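Side-chain contact in putative alpha-L-fucosidase (Bacteroides thetaiotaomicron, PDB 4H41), which is a putative alpha-L-fucosidase with a TIM-barrel fold, probably acting on host glycans in carbohydrate metabolism: residues Asp291-Arg294 against Met295-Glu298. Sequence-based numbering, arbitrary orientation.
Sequences DKLR and MKLE
Arg294 and Glu298 join by a salt bridge one turn apart on helix 290-302, the helix of the beta-alpha-beta crossover from strand 269-273 to strand 307-310 in a closed eight-stranded parallel TIM barrel. NH1 of Arg294 donates to OE2 of Glu298 at 3.0 Å, nearly straight at 169°. It comes from the syn side of OE2, tilted somewhat out of the carboxylate plane, and the two flat groups are turned 54° apart. On the other flank, NE of Arg294 donates to OD1 of Asp291 at 3.0 Å, from above the carboxylate plane. The arginine chain bends at chi3 (48°), which turns the guanidinium back between the two acids. Asp291 OD1 also bonds Ser98 of a second subunit, so this network lies at the subunit interface. Replacing Arg294 by alanine is likely to leave Glu298 and Asp291 without the positive charge they share.

Lys292 and Lys296 send their amines elsewhere, to Asp280 and Asp244. Apolar contact is modest: CG of Leu293 meets CD1 of Leu297 at 4.1 Å. CG of the selenomethionine Met295 lies over one guanidinium face, but its closer neighbour is O of Asp291 at 3.3 Å.

Four i to i+4 backbone bonds hold the helix, the last from Glu298 N to Arg294 O at 2.9 Å.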
ATOM      1  N   ASP B 291      11.416 -16.389  -3.357  1.00 13.89           N
ATOM      2  CA  ASP B 291      12.702 -16.728  -4.026  1.00 15.65           C
ATOM      3  C   ASP B 291      13.775 -15.708  -3.766  1.00 16.32           C
ATOM      4  O   ASP B 291      14.933 -16.076  -3.654  1.00 15.39           O
ATOM      5  CB  ASP B 291      12.557 -16.951  -5.538  1.00 18.56           C
ATOM      6  CG  ASP B 291      12.211 -18.385  -5.918  1.00 25.45           C
ATOM      7  OD1 ASP B 291      12.303 -19.280  -5.037  1.00 20.87           O
ATOM      8  OD2 ASP B 291      11.973 -18.637  -7.124  1.00 22.39           O
ATOM      9  N   LYS B 292      13.408 -14.436  -3.542  1.00 12.80           N
ATOM     10  CA  LYS B 292      14.427 -13.438  -3.193  1.00 13.52           C
ATOM     11  C   LYS B 292      14.953 -13.688  -1.793  1.00 15.71           C
ATOM     12  O   LYS B 292      16.176 -13.623  -1.569  1.00 15.00           O
ATOM     13  CB  LYS B 292      13.874 -12.022  -3.304  1.00 15.06           C
ATOM     14  CG  LYS B 292      13.586 -11.607  -4.745  1.00 18.21           C
ATOM     15  CD  LYS B 292      12.863 -10.266  -4.801  1.00 18.36           C
ATOM     16  CE  LYS B 292      12.504  -9.893  -6.235  1.00 20.82           C
ATOM     17  NZ  LYS B 292      11.887  -8.536  -6.267  1.00 27.73           N
ATOM     18  N   LEU B 293      14.054 -13.971  -0.837  1.00 14.18           N
ATOM     19  CA  LEU B 293      14.457 -14.269   0.539  1.00 14.01           C
ATOM     20  C   LEU B 293      15.347 -15.534   0.525  1.00 17.62           C
ATOM     21  O   LEU B 293      16.387 -15.595   1.194  1.00 16.47           O
ATOM     22  CB  LEU B 293      13.247 -14.493   1.435  1.00 13.78           C
ATOM     23  CG  LEU B 293      13.578 -14.794   2.903  1.00 16.96           C
ATOM     24  CD1 LEU B 293      14.394 -13.713   3.548  1.00 15.68           C
ATOM     25  CD2 LEU B 293      12.311 -14.969   3.730  1.00 17.58           C
ATOM     26  N   ARG B 294      14.917 -16.537  -0.237  1.00 15.96           N
ATOM     27  CA  ARG B 294      15.632 -17.830  -0.338  1.00 16.43           C
ATOM     28  C   ARG B 294      17.057 -17.561  -0.820  1.00 17.53           C
ATOM     29  O   ARG B 294      17.988 -18.111  -0.296  1.00 19.36           O
ATOM     30  CB  ARG B 294      14.900 -18.795  -1.300  1.00 17.87           C
ATOM     31  CG  ARG B 294      15.600 -20.075  -1.418  1.00 29.26           C
ATOM     32  CD  ARG B 294      15.014 -21.030  -2.412  1.00 25.72           C
ATOM     33  NE  ARG B 294      14.728 -20.447  -3.703  1.00 34.05           N
ATOM     34  CZ  ARG B 294      15.589 -20.240  -4.695  1.00 33.02           C
ATOM     35  NH1 ARG B 294      16.860 -20.597  -4.570  1.00 28.90           N
ATOM     36  NH2 ARG B 294      15.175 -19.731  -5.838  1.00 27.74           N
HETATM   37  N   MSE B 295      17.208 -16.776  -1.869  1.00 15.83           N
HETATM   38  CA  MSE B 295      18.556 -16.503  -2.405  1.00 15.57           C
HETATM   39  C   MSE B 295      19.450 -15.802  -1.363  1.00 18.03           C
HETATM   40  O   MSE B 295      20.640 -16.103  -1.286  1.00 16.03           O
HETATM   41  CB  MSE B 295      18.445 -15.673  -3.674  1.00 16.48           C
HETATM   42  CG  MSE B 295      17.948 -16.465  -4.841  1.00 23.60           C
HETATM   43 SE   MSE B 295      17.966 -15.255  -6.431  0.75 30.85          SE
HETATM   44  CE  MSE B 295      17.208 -13.612  -5.864  1.00 29.81           C
ATOM     45  N   LYS B 296      18.891 -14.920  -0.532  1.00 14.29           N
ATOM     46  CA  LYS B 296      19.656 -14.213   0.494  1.00 13.37           C
ATOM     47  C   LYS B 296      20.064 -15.154   1.593  1.00 18.22           C
ATOM     48  O   LYS B 296      21.212 -15.072   2.044  1.00 17.31           O
ATOM     49  CB  LYS B 296      18.853 -13.013   1.038  1.00 14.61           C
ATOM     50  CG  LYS B 296      18.651 -11.967  -0.040  1.00 20.37           C
ATOM     51  CD  LYS B 296      17.997 -10.674   0.415  1.00 23.67           C
ATOM     52  CE  LYS B 296      16.713 -10.839   1.170  1.00 15.91           C
ATOM     53  NZ  LYS B 296      16.191  -9.531   1.648  1.00 16.90           N
ATOM     54  N   LEU B 297      19.195 -16.089   1.993  1.00 14.69           N
ATOM     55  CA  LEU B 297      19.534 -17.055   3.037  1.00 13.71           C
ATOM     56  C   LEU B 297      20.540 -18.087   2.508  1.00 17.30           C
ATOM     57  O   LEU B 297      21.390 -18.572   3.261  1.00 16.08           O
ATOM     58  CB  LEU B 297      18.268 -17.741   3.578  1.00 13.33           C
ATOM     59  CG  LEU B 297      17.258 -16.794   4.289  1.00 15.04           C
ATOM     60  CD1 LEU B 297      16.037 -17.593   4.728  1.00 15.96           C
ATOM     61  CD2 LEU B 297      17.866 -16.105   5.497  1.00 13.55           C
ATOM     62  N   GLU B 298      20.424 -18.422   1.201  1.00 14.32           N
ATOM     63  CA  GLU B 298      21.363 -19.342   0.561  1.00 14.25           C
ATOM     64  C   GLU B 298      22.773 -18.721   0.537  1.00 17.23           C
ATOM     65  O   GLU B 298      23.748 -19.408   0.786  1.00 18.27           O
ATOM     66  CB  GLU B 298      20.914 -19.734  -0.850  1.00 14.49           C
ATOM     67  CG  GLU B 298      19.736 -20.683  -0.812  1.00 14.18           C
ATOM     68  CD  GLU B 298      19.125 -21.036  -2.151  1.00 21.11           C
ATOM     69  OE1 GLU B 298      19.559 -20.474  -3.187  1.00 22.48           O
ATOM     70  OE2 GLU B 298      18.179 -21.860  -2.159  1.00 21.98           O
TER